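Local coordinates for protein glutathione S-transferase 2 (Heligmosomoides polygyrus, PDB 1TW9) that probably catalyses the conjugation of glutathione to electrophilic substrates, as a sigma-class member of the glutathione transferase superfamily, at residues Tyr4-Asn10 with Lys28-Leu34; Gly15-Arg19 with Ile67-Leu71; Thr45-Gln50 with Gln60-Ser64; Phe75-Gly79 with Lys152-Val156. One frame throughout, in Å; residues are numbered along the deposited sequence.

Contact 1: Tyr4-Asn10 with Lys28-Leu34; sequences YKLTYFN and KYEDVRL
T7 and V32 pack closely side by side on one face of two parallel strands. CG2 of T7 lies 3.5 Å from CD1 of L34, and CG of K5 rests 3.9 Å from CG2 of V32, so beta-branched and leucine side chains fill the face while K5 supplies methylenes. Five backbone bonds join the strands, V32 N to L6 O at 2.8 Å. Toward K28 the pairing gives way to a water bridging Y4 N and K28 O, and K5 NZ stays 5.3 Å from OE2 of E30. On the face of L6, Y8, D31 and R33 polar groups reach N10 in the loop beyond. The extended R33 chain gives NH1 to N10 OD1 at 2.9 Å in its guanidinium plane, the amide turned 80° to it; NE and NH2 both grip OD2 of D31. A leucine in place of R33 has no guanidinium, so the N10 amide is likely to be freer to turn and D31 to keep less positive company. L6, Y8 and Y29 pack on R19 of helix 16-24, the crossover of this beta-alpha-beta unit, W197 of helix 192-200 touches D31 and R33, and strand 53-56 bonds to the far edge of strand 4-9.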
# COMPACT_ATOMS: atom_id res chain seq x y z
N TYR A 4 -10.05 20.50 0.31
CA TYR A 4 -10.06 19.03 0.20
C TYR A 4 -11.44 18.56 -0.22
O TYR A 4 -12.46 19.02 0.31
CB TYR A 4 -9.75 18.35 1.53
CG TYR A 4 -8.38 18.63 2.05
CD1 TYR A 4 -7.30 17.92 1.56
CD2 TYR A 4 -8.16 19.54 3.02
CE1 TYR A 4 -5.99 18.15 1.97
CE2 TYR A 4 -6.87 19.81 3.48
CZ TYR A 4 -5.78 19.10 2.95
OH TYR A 4 -4.49 19.32 3.42
N LYS A 5 -11.48 17.68 -1.21
CA LYS A 5 -12.71 17.07 -1.61
C LYS A 5 -12.45 15.59 -1.66
O LYS A 5 -11.50 15.15 -2.30
CB LYS A 5 -13.15 17.55 -2.99
CG LYS A 5 -14.40 16.82 -3.51
CD LYS A 5 -14.97 17.37 -4.79
CE LYS A 5 -14.22 17.13 -6.05
NZ LYS A 5 -15.10 17.73 -7.20
N LEU A 6 -13.29 14.82 -0.99
CA LEU A 6 -13.17 13.35 -1.03
C LEU A 6 -14.43 12.83 -1.78
O LEU A 6 -15.56 13.16 -1.41
CB LEU A 6 -13.19 12.79 0.36
CG LEU A 6 -12.94 11.25 0.41
CD1 LEU A 6 -11.58 10.79 -0.06
CD2 LEU A 6 -13.27 10.72 1.85
N THR A 7 -14.22 12.04 -2.84
CA THR A 7 -15.33 11.49 -3.63
C THR A 7 -15.29 9.94 -3.42
O THR A 7 -14.25 9.27 -3.61
CB THR A 7 -15.17 11.86 -5.11
OG1 THR A 7 -15.31 13.31 -5.26
CG2 THR A 7 -16.32 11.26 -5.88
N TYR A 8 -16.46 9.40 -3.06
CA TYR A 8 -16.61 7.98 -2.80
C TYR A 8 -18.10 7.66 -2.93
O TYR A 8 -18.88 8.51 -3.28
CB TYR A 8 -16.01 7.59 -1.44
CG TYR A 8 -15.98 6.10 -1.22
CD1 TYR A 8 -15.30 5.27 -2.08
CD2 TYR A 8 -16.65 5.53 -0.16
CE1 TYR A 8 -15.29 3.91 -1.88
CE2 TYR A 8 -16.68 4.20 0.03
CZ TYR A 8 -15.96 3.37 -0.85
OH TYR A 8 -15.95 2.00 -0.68
N PHE A 9 -18.48 6.42 -2.69
CA PHE A 9 -19.85 6.04 -2.59
C PHE A 9 -20.44 6.41 -1.25
O PHE A 9 -19.71 6.88 -0.33
CB PHE A 9 -19.96 4.55 -2.84
CG PHE A 9 -19.58 4.17 -4.23
CD1 PHE A 9 -20.33 4.65 -5.30
CD2 PHE A 9 -18.51 3.35 -4.48
CE1 PHE A 9 -20.00 4.33 -6.59
CE2 PHE A 9 -18.21 3.01 -5.81
CZ PHE A 9 -18.95 3.51 -6.83
N ASN A 10 -21.77 6.29 -1.14
CA ASN A 10 -22.43 6.56 0.14
C ASN A 10 -22.30 5.36 1.04
O ASN A 10 -23.22 4.59 1.24
CB ASN A 10 -23.92 6.94 0.01
CG ASN A 10 -24.52 7.37 1.33
OD1 ASN A 10 -23.79 7.72 2.23
ND2 ASN A 10 -25.84 7.33 1.42
N LYS A 28 -11.82 20.45 7.68
CA LYS A 28 -13.04 20.45 6.91
C LYS A 28 -12.73 19.97 5.48
O LYS A 28 -11.70 20.30 4.92
CB LYS A 28 -13.65 21.86 6.93
CG LYS A 28 -13.72 22.56 5.62
CD LYS A 28 -14.29 23.98 5.78
CE LYS A 28 -15.17 24.52 4.60
NZ LYS A 28 -14.43 25.53 3.74
N TYR A 29 -13.66 19.25 4.90
CA TYR A 29 -13.52 18.74 3.52
C TYR A 29 -14.89 18.54 2.93
O TYR A 29 -15.86 18.49 3.65
CB TYR A 29 -12.73 17.44 3.51
CG TYR A 29 -13.47 16.28 4.18
CD1 TYR A 29 -13.55 16.20 5.59
CD2 TYR A 29 -14.05 15.27 3.41
CE1 TYR A 29 -14.22 15.15 6.24
CE2 TYR A 29 -14.73 14.23 4.02
CZ TYR A 29 -14.86 14.19 5.41
OH TYR A 29 -15.55 13.17 5.98
N GLU A 30 -14.97 18.45 1.61
CA GLU A 30 -16.20 18.19 0.93
C GLU A 30 -16.35 16.67 0.82
O GLU A 30 -15.53 16.02 0.19
CB GLU A 30 -16.11 18.85 -0.43
CG GLU A 30 -17.40 19.06 -1.12
CD GLU A 30 -17.25 19.77 -2.48
OE1 GLU A 30 -18.22 19.69 -3.23
OE2 GLU A 30 -16.18 20.38 -2.76
N ASP A 31 -17.37 16.10 1.48
CA ASP A 31 -17.58 14.66 1.55
C ASP A 31 -18.63 14.34 0.46
O ASP A 31 -19.85 14.47 0.67
CB ASP A 31 -18.08 14.25 2.93
CG ASP A 31 -18.10 12.76 3.15
OD1 ASP A 31 -17.32 12.07 2.46
OD2 ASP A 31 -18.87 12.23 4.03
N VAL A 32 -18.13 13.99 -0.71
CA VAL A 32 -18.97 13.69 -1.88
C VAL A 32 -19.30 12.20 -1.96
O VAL A 32 -18.41 11.36 -2.02
CB VAL A 32 -18.35 14.20 -3.21
CG1 VAL A 32 -19.25 13.86 -4.37
CG2 VAL A 32 -18.08 15.75 -3.10
N ARG A 33 -20.61 11.91 -1.92
CA ARG A 33 -21.10 10.55 -1.84
C ARG A 33 -21.97 10.34 -3.07
O ARG A 33 -23.12 10.80 -3.15
CB ARG A 33 -21.91 10.31 -0.57
CG ARG A 33 -21.06 10.34 0.65
CD ARG A 33 -21.83 10.40 1.97
NE ARG A 33 -20.93 10.43 3.08
CZ ARG A 33 -20.70 9.41 3.91
NH1 ARG A 33 -21.42 8.29 3.82
NH2 ARG A 33 -19.80 9.53 4.86
N LEU A 34 -21.39 9.63 -4.01
CA LEU A 34 -22.04 9.37 -5.28
C LEU A 34 -22.98 8.20 -5.21
O LEU A 34 -22.73 7.23 -4.52
CB LEU A 34 -20.96 9.08 -6.32
CG LEU A 34 -19.94 10.18 -6.58
CD1 LEU A 34 -18.99 9.74 -7.61
CD2 LEU A 34 -20.59 11.52 -7.00
O HOH W 1 -11.55 21.72 2.48

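Contact 2: Gly15-Arg19 with Ile67-Leu71; sequences GECAR and ICRYL
C17 and C68 bring their sulphurs together where helix 16-24 and helix 64-75 pass each other. The SG atoms of C17 and C68 are 3.4 Å apart, a van der Waals approach far longer than a disulphide bond, so both remain separate thiol side chains. C17 carries its sulphur anti to the backbone N (chi1 -178°), which brings it to C68 SG. The same C68 sulphur also sits 3.3 Å from the backbone N of A18, close to the backbone of the facing helix.

The second kind of contact is purely apolar. The methyl of A18 rests against two branched side chains that lie next to each other, with its CB 3.9 Å from CG2 of I67 and equally 3.9 Å from CD1 of L71. Alanine suits this place, since its small methyl goes with CA atoms of A18 and C68 only 5.0 Å apart. I67 and L71, one helical turn apart, point toward the other helix and also touch L54 of strand 53-56 beneath.

Charged groups take no part in the contact between these two segments. R19 turns away to pair its NH1 with OE1 of E16 at 3.1 Å within its own helix. R69 reaches D89 of its own chain and D89 of the second subunit.

With every touching residue buried and no hydrogen bond crossing between the segments, the two helices, which lie on one side of the thioredoxin-like sheet, are held together here by shape and dispersion, with small side chains permitting the close approach.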
# COMPACT_ATOMS: atom_id res chain seq x y z
N GLY A 15 -13.58 4.64 1.72
CA GLY A 15 -13.46 6.08 1.95
C GLY A 15 -13.29 6.45 3.43
O GLY A 15 -12.78 7.49 3.76
N GLU A 16 -13.66 5.54 4.33
CA GLU A 16 -13.84 5.89 5.72
C GLU A 16 -12.54 6.25 6.44
O GLU A 16 -12.55 7.12 7.27
CB GLU A 16 -14.53 4.78 6.45
CG GLU A 16 -14.98 5.09 7.87
CD GLU A 16 -16.00 6.18 8.02
OE1 GLU A 16 -16.58 6.64 7.02
OE2 GLU A 16 -16.25 6.57 9.18
N CYS A 17 -11.44 5.56 6.15
CA CYS A 17 -10.19 5.87 6.89
C CYS A 17 -9.81 7.31 6.60
O CYS A 17 -9.59 8.12 7.52
CB CYS A 17 -9.17 4.79 6.56
SG CYS A 17 -7.63 5.05 7.45
N ALA A 18 -9.89 7.69 5.33
CA ALA A 18 -9.65 9.09 4.98
C ALA A 18 -10.53 10.06 5.80
O ALA A 18 -10.06 11.12 6.32
CB ALA A 18 -9.73 9.27 3.52
N ARG A 19 -11.85 9.78 5.85
CA ARG A 19 -12.80 10.60 6.59
C ARG A 19 -12.42 10.68 8.02
O ARG A 19 -12.53 11.73 8.67
CB ARG A 19 -14.22 10.05 6.44
CG ARG A 19 -14.73 10.04 5.01
CD ARG A 19 -16.24 9.77 5.05
NE ARG A 19 -16.82 9.53 3.71
CZ ARG A 19 -17.16 8.34 3.26
NH1 ARG A 19 -16.98 7.25 4.00
NH2 ARG A 19 -17.73 8.26 2.08
N ILE A 67 -4.19 7.80 -0.31
CA ILE A 67 -4.96 8.90 0.22
C ILE A 67 -4.77 9.03 1.75
O ILE A 67 -4.43 10.10 2.27
CB ILE A 67 -6.42 8.77 -0.18
CG1 ILE A 67 -6.62 9.00 -1.69
CG2 ILE A 67 -7.22 9.76 0.62
CD1 ILE A 67 -8.02 8.64 -2.10
N CYS A 68 -4.97 7.94 2.47
CA CYS A 68 -4.91 7.94 3.95
C CYS A 68 -3.50 8.30 4.38
O CYS A 68 -3.33 9.09 5.25
CB CYS A 68 -5.25 6.56 4.48
SG CYS A 68 -7.00 6.34 4.33
N ARG A 69 -2.48 7.68 3.77
CA ARG A 69 -1.08 7.94 4.16
C ARG A 69 -0.73 9.38 3.88
O ARG A 69 -0.17 10.04 4.71
CB ARG A 69 -0.16 7.02 3.44
CG ARG A 69 1.29 7.16 3.78
CD ARG A 69 2.25 6.30 2.99
NE ARG A 69 1.87 4.91 2.99
CZ ARG A 69 1.13 4.28 2.09
NH1 ARG A 69 0.77 4.86 0.93
NH2 ARG A 69 0.83 3.00 2.30
N TYR A 70 -1.16 9.89 2.75
CA TYR A 70 -0.94 11.30 2.42
C TYR A 70 -1.53 12.26 3.47
O TYR A 70 -0.87 13.16 3.97
CB TYR A 70 -1.49 11.60 1.02
CG TYR A 70 -1.53 13.09 0.72
CD1 TYR A 70 -0.35 13.76 0.34
CD2 TYR A 70 -2.68 13.85 0.82
CE1 TYR A 70 -0.32 15.06 0.16
CE2 TYR A 70 -2.63 15.14 0.60
CZ TYR A 70 -1.49 15.75 0.21
OH TYR A 70 -1.56 17.14 0.04
N LEU A 71 -2.83 12.08 3.74
CA LEU A 71 -3.54 12.86 4.74
C LEU A 71 -2.92 12.69 6.07
O LEU A 71 -2.67 13.65 6.78
CB LEU A 71 -4.99 12.45 4.76
CG LEU A 71 -5.79 12.85 3.56
CD1 LEU A 71 -7.20 12.26 3.66
CD2 LEU A 71 -5.77 14.39 3.26

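Contact 3: Thr45-Gln50 with Gln60-Ser64; sequences TFPFGQ and QLAQS
Q60 reaches T45 because its CG lies anti to its own carbonyl carbon (chi1 -62°) and the chain then runs straight on (chi2 -179°), carrying the amide from the edge strand up to the loop. NE2 gives a hydrogen bond of 3.0 Å to T45 O; the acceptor lies in the amide plane of Q60, while the donor stands above the carbonyl plane of T45. On the same amide, OE1 is 3.7 Å from CD of P47, and the edge of the F46 ring faces NE2. A leucine in place of Q60 has no amide to give T45 O, and the loop would probably be less firmly tied to the strand.

Beside this polar link A62 offers a methyl to two neighbours: CB of P47 at 3.9 Å and, at the ring edge, CD1 of F48 at 3.7 Å. A side chain this small lets both lie against the strand. P47 and F48 form the middle of a type I turn from F46 to G49, closed by the bond from G49 N to F46 O; proline fits its phi of -50°, and glycine tolerates the positive phi that follows. F48 also touches A94 of the second subunit. An aromatic side chain offered by this loop to the partner subunit recalls, on the evidence of one touch, the lock-and-key contact of the alpha, mu and pi classes.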
# COMPACT_ATOMS: atom_id res chain seq x y z
N THR A 45 -13.22 10.02 -15.40
CA THR A 45 -12.55 11.22 -14.87
C THR A 45 -11.63 10.86 -13.70
O THR A 45 -10.85 11.70 -13.27
CB THR A 45 -13.57 12.32 -14.37
OG1 THR A 45 -14.22 11.89 -13.16
CG2 THR A 45 -14.73 12.63 -15.38
N PHE A 46 -11.72 9.64 -13.20
CA PHE A 46 -10.90 9.23 -12.03
C PHE A 46 -9.63 8.55 -12.54
O PHE A 46 -9.69 7.84 -13.56
CB PHE A 46 -11.69 8.32 -11.10
CG PHE A 46 -12.98 8.92 -10.64
CD1 PHE A 46 -14.17 8.23 -10.79
CD2 PHE A 46 -13.03 10.17 -10.08
CE1 PHE A 46 -15.35 8.77 -10.32
CE2 PHE A 46 -14.21 10.70 -9.63
CZ PHE A 46 -15.37 10.01 -9.79
N PRO A 47 -8.52 8.76 -11.82
CA PRO A 47 -7.22 8.29 -12.27
C PRO A 47 -7.14 6.83 -12.68
O PRO A 47 -6.53 6.50 -13.71
CB PRO A 47 -6.33 8.57 -11.08
CG PRO A 47 -6.92 9.82 -10.48
CD PRO A 47 -8.41 9.51 -10.56
N PHE A 48 -7.81 5.96 -11.95
CA PHE A 48 -7.84 4.57 -12.28
C PHE A 48 -9.28 4.04 -12.41
O PHE A 48 -9.54 2.86 -12.18
CB PHE A 48 -7.08 3.76 -11.26
CG PHE A 48 -5.70 4.31 -11.01
CD1 PHE A 48 -5.44 5.02 -9.85
CD2 PHE A 48 -4.69 4.14 -11.95
CE1 PHE A 48 -4.20 5.58 -9.63
CE2 PHE A 48 -3.41 4.66 -11.73
CZ PHE A 48 -3.18 5.39 -10.59
N GLY A 49 -10.17 4.93 -12.78
CA GLY A 49 -11.59 4.54 -13.01
C GLY A 49 -12.37 4.15 -11.76
O GLY A 49 -13.40 3.46 -11.83
N GLN A 50 -11.87 4.53 -10.59
CA GLN A 50 -12.47 4.12 -9.33
C GLN A 50 -12.47 5.23 -8.31
O GLN A 50 -11.79 6.25 -8.48
CB GLN A 50 -11.72 2.99 -8.70
CG GLN A 50 -11.56 1.79 -9.55
CD GLN A 50 -10.41 1.01 -8.99
OE1 GLN A 50 -9.25 1.42 -9.11
NE2 GLN A 50 -10.71 -0.04 -8.32
N GLN A 60 -6.07 15.59 -8.32
CA GLN A 60 -6.58 14.28 -7.91
C GLN A 60 -5.50 13.35 -7.40
O GLN A 60 -4.41 13.27 -7.97
CB GLN A 60 -7.27 13.56 -9.06
CG GLN A 60 -8.47 14.22 -9.64
CD GLN A 60 -9.04 13.38 -10.72
OE1 GLN A 60 -8.32 13.05 -11.67
NE2 GLN A 60 -10.35 13.03 -10.62
N LEU A 61 -5.88 12.59 -6.38
CA LEU A 61 -5.09 11.51 -5.84
C LEU A 61 -6.03 10.35 -5.55
O LEU A 61 -6.97 10.49 -4.73
CB LEU A 61 -4.44 11.94 -4.53
CG LEU A 61 -3.70 10.83 -3.69
CD1 LEU A 61 -2.51 10.24 -4.48
CD2 LEU A 61 -3.26 11.31 -2.34
N ALA A 62 -5.74 9.23 -6.19
CA ALA A 62 -6.59 8.05 -6.07
C ALA A 62 -5.93 7.03 -5.13
O ALA A 62 -4.80 7.20 -4.71
CB ALA A 62 -6.84 7.42 -7.41
N GLN A 63 -6.68 5.99 -4.82
CA GLN A 63 -6.24 4.79 -4.11
C GLN A 63 -6.31 5.04 -2.58
O GLN A 63 -5.60 5.86 -2.01
CB GLN A 63 -4.90 4.27 -4.53
CG GLN A 63 -4.80 3.85 -5.99
CD GLN A 63 -5.50 2.56 -6.27
OE1 GLN A 63 -5.75 2.23 -7.42
NE2 GLN A 63 -5.85 1.84 -5.22
N SER A 64 -7.19 4.27 -1.94
CA SER A 64 -7.50 4.39 -0.52
C SER A 64 -6.31 4.59 0.39
O SER A 64 -6.23 5.51 1.14
CB SER A 64 -8.24 3.09 -0.06
OG SER A 64 -8.74 3.34 1.22

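Contact 4: Phe75-Gly79 with Lys152-Val156; sequences FGFAG and KISWV
This is a contact between a loop and the start of a helix: the turn that follows helix 64-75 and leads out of the thioredoxin-like domain meets the beginning of helix 155-170 in the all-helical domain. F77 O lies at its centre. It accepts a hydrogen bond from W155 N at 2.9 Å, in the carbonyl plane, and also meets the indole edge in its plane, 3.4 Å from CD1 of W155. S154 is the N-cap, and its backbone N bonds to the carboxylate of D157; the S-x-x-D sequence matches the N-capping box familiar at this helix in glutathione transferases. W155 brings its bulk between domains, touching C68 and A72 of helix 64-75 as well as A92 of helix 82-101. The F77 ring leans its CD2 on CG2 of I153 at 4.0 Å, branched aliphatic against aromatic, and L24 touches both. On the outer side K152, fully extended with chi1 at 180°, stretches its NZ to G76 O, 2.8 Å away, and one water links that NZ to F75 O. Glycine fits at G76, where phi is positive as the chain leaves the helix. A second water joins I153 O to G79 N.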
# COMPACT_ATOMS: atom_id res chain seq x y z
N PHE A 75 -1.07 15.65 8.43
CA PHE A 75 -1.66 16.06 9.73
C PHE A 75 -0.96 15.51 10.96
O PHE A 75 -1.32 15.86 12.10
CB PHE A 75 -3.18 15.75 9.74
CG PHE A 75 -3.93 16.49 8.70
CD1 PHE A 75 -4.66 15.83 7.76
CD2 PHE A 75 -3.84 17.85 8.67
CE1 PHE A 75 -5.36 16.57 6.80
CE2 PHE A 75 -4.50 18.55 7.73
CZ PHE A 75 -5.19 17.91 6.77
N GLY A 76 0.02 14.64 10.76
CA GLY A 76 0.84 14.17 11.87
C GLY A 76 0.44 12.81 12.46
O GLY A 76 0.70 12.57 13.64
N PHE A 77 -0.21 11.96 11.66
CA PHE A 77 -0.77 10.72 12.15
C PHE A 77 -0.10 9.55 11.40
O PHE A 77 -0.75 8.52 11.13
CB PHE A 77 -2.27 10.65 12.01
CG PHE A 77 -2.98 11.87 12.68
CD1 PHE A 77 -3.74 12.74 11.98
CD2 PHE A 77 -2.82 12.04 14.02
CE1 PHE A 77 -4.30 13.85 12.71
CE2 PHE A 77 -3.41 13.08 14.67
CZ PHE A 77 -4.07 13.97 13.97
N ALA A 78 1.13 9.76 10.99
CA ALA A 78 1.88 8.66 10.27
C ALA A 78 3.22 8.35 10.94
O ALA A 78 4.15 7.96 10.27
CB ALA A 78 2.07 9.00 8.89
N GLY A 79 3.26 8.39 12.25
CA GLY A 79 4.43 8.04 12.99
C GLY A 79 5.40 9.18 13.15
O GLY A 79 5.27 10.23 12.49
N LYS A 152 1.71 7.53 19.56
CA LYS A 152 0.62 8.39 19.16
C LYS A 152 -0.22 7.69 18.14
O LYS A 152 0.21 6.75 17.46
CB LYS A 152 1.24 9.64 18.57
CG LYS A 152 0.32 10.68 18.08
CD LYS A 152 1.17 11.77 17.43
CE LYS A 152 0.30 12.97 16.93
NZ LYS A 152 0.98 13.96 16.04
N ILE A 153 -1.46 8.09 18.06
CA ILE A 153 -2.41 7.49 17.16
C ILE A 153 -1.93 7.67 15.75
O ILE A 153 -1.34 8.74 15.38
CB ILE A 153 -3.78 8.16 17.38
CG1 ILE A 153 -4.91 7.45 16.62
CG2 ILE A 153 -3.78 9.61 16.99
CD1 ILE A 153 -6.35 7.78 17.04
N SER A 154 -2.17 6.65 14.91
CA SER A 154 -1.81 6.76 13.49
C SER A 154 -3.00 6.30 12.66
O SER A 154 -3.93 5.64 13.17
CB SER A 154 -0.61 5.93 13.13
OG SER A 154 -0.88 4.55 13.29
N TRP A 155 -2.86 6.49 11.36
CA TRP A 155 -4.00 6.10 10.43
C TRP A 155 -4.24 4.60 10.43
O TRP A 155 -5.42 4.17 10.22
CB TRP A 155 -3.74 6.60 9.03
CG TRP A 155 -2.54 6.06 8.33
CD1 TRP A 155 -1.22 6.48 8.44
CD2 TRP A 155 -2.55 5.09 7.27
NE1 TRP A 155 -0.43 5.80 7.54
CE2 TRP A 155 -1.21 4.90 6.85
CE3 TRP A 155 -3.53 4.27 6.74
CZ2 TRP A 155 -0.85 3.98 5.85
CZ3 TRP A 155 -3.16 3.39 5.73
CH2 TRP A 155 -1.85 3.26 5.30
N VAL A 156 -3.23 3.80 10.69
CA VAL A 156 -3.47 2.31 10.74
C VAL A 156 -4.24 1.95 12.01
O VAL A 156 -5.05 1.03 12.01
CB VAL A 156 -2.22 1.42 10.57
CG1 VAL A 156 -1.32 1.44 11.86
CG2 VAL A 156 -2.66 0.01 10.20
O HOH W 2 -0.62 15.85 14.84
O HOH W 3 1.29 8.68 14.37

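How the contacts relate
Contacts 1, 2 and 3 all lie in the thioredoxin-like N-terminal domain, their centres 11 to 13 Å apart. Contact 1 joins two strands of the four-stranded sheet, contact 3 fastens a loop to the edge strand 59-62 on the far side, and contact 2 packs the helices along one face. The segments of contacts 1 and 2 alternate along the chain, and R19 with D31 ties them by a salt bridge; contact 3 falls between the two halves of contact 2. Contact 4 comes last and bridges to the helical domain, about 23 Å from contact 3 but about 11 Å from contact 2 between centres, where W155 packs on C17 and C68. Contacts 2 and 3 both reach the second subunit.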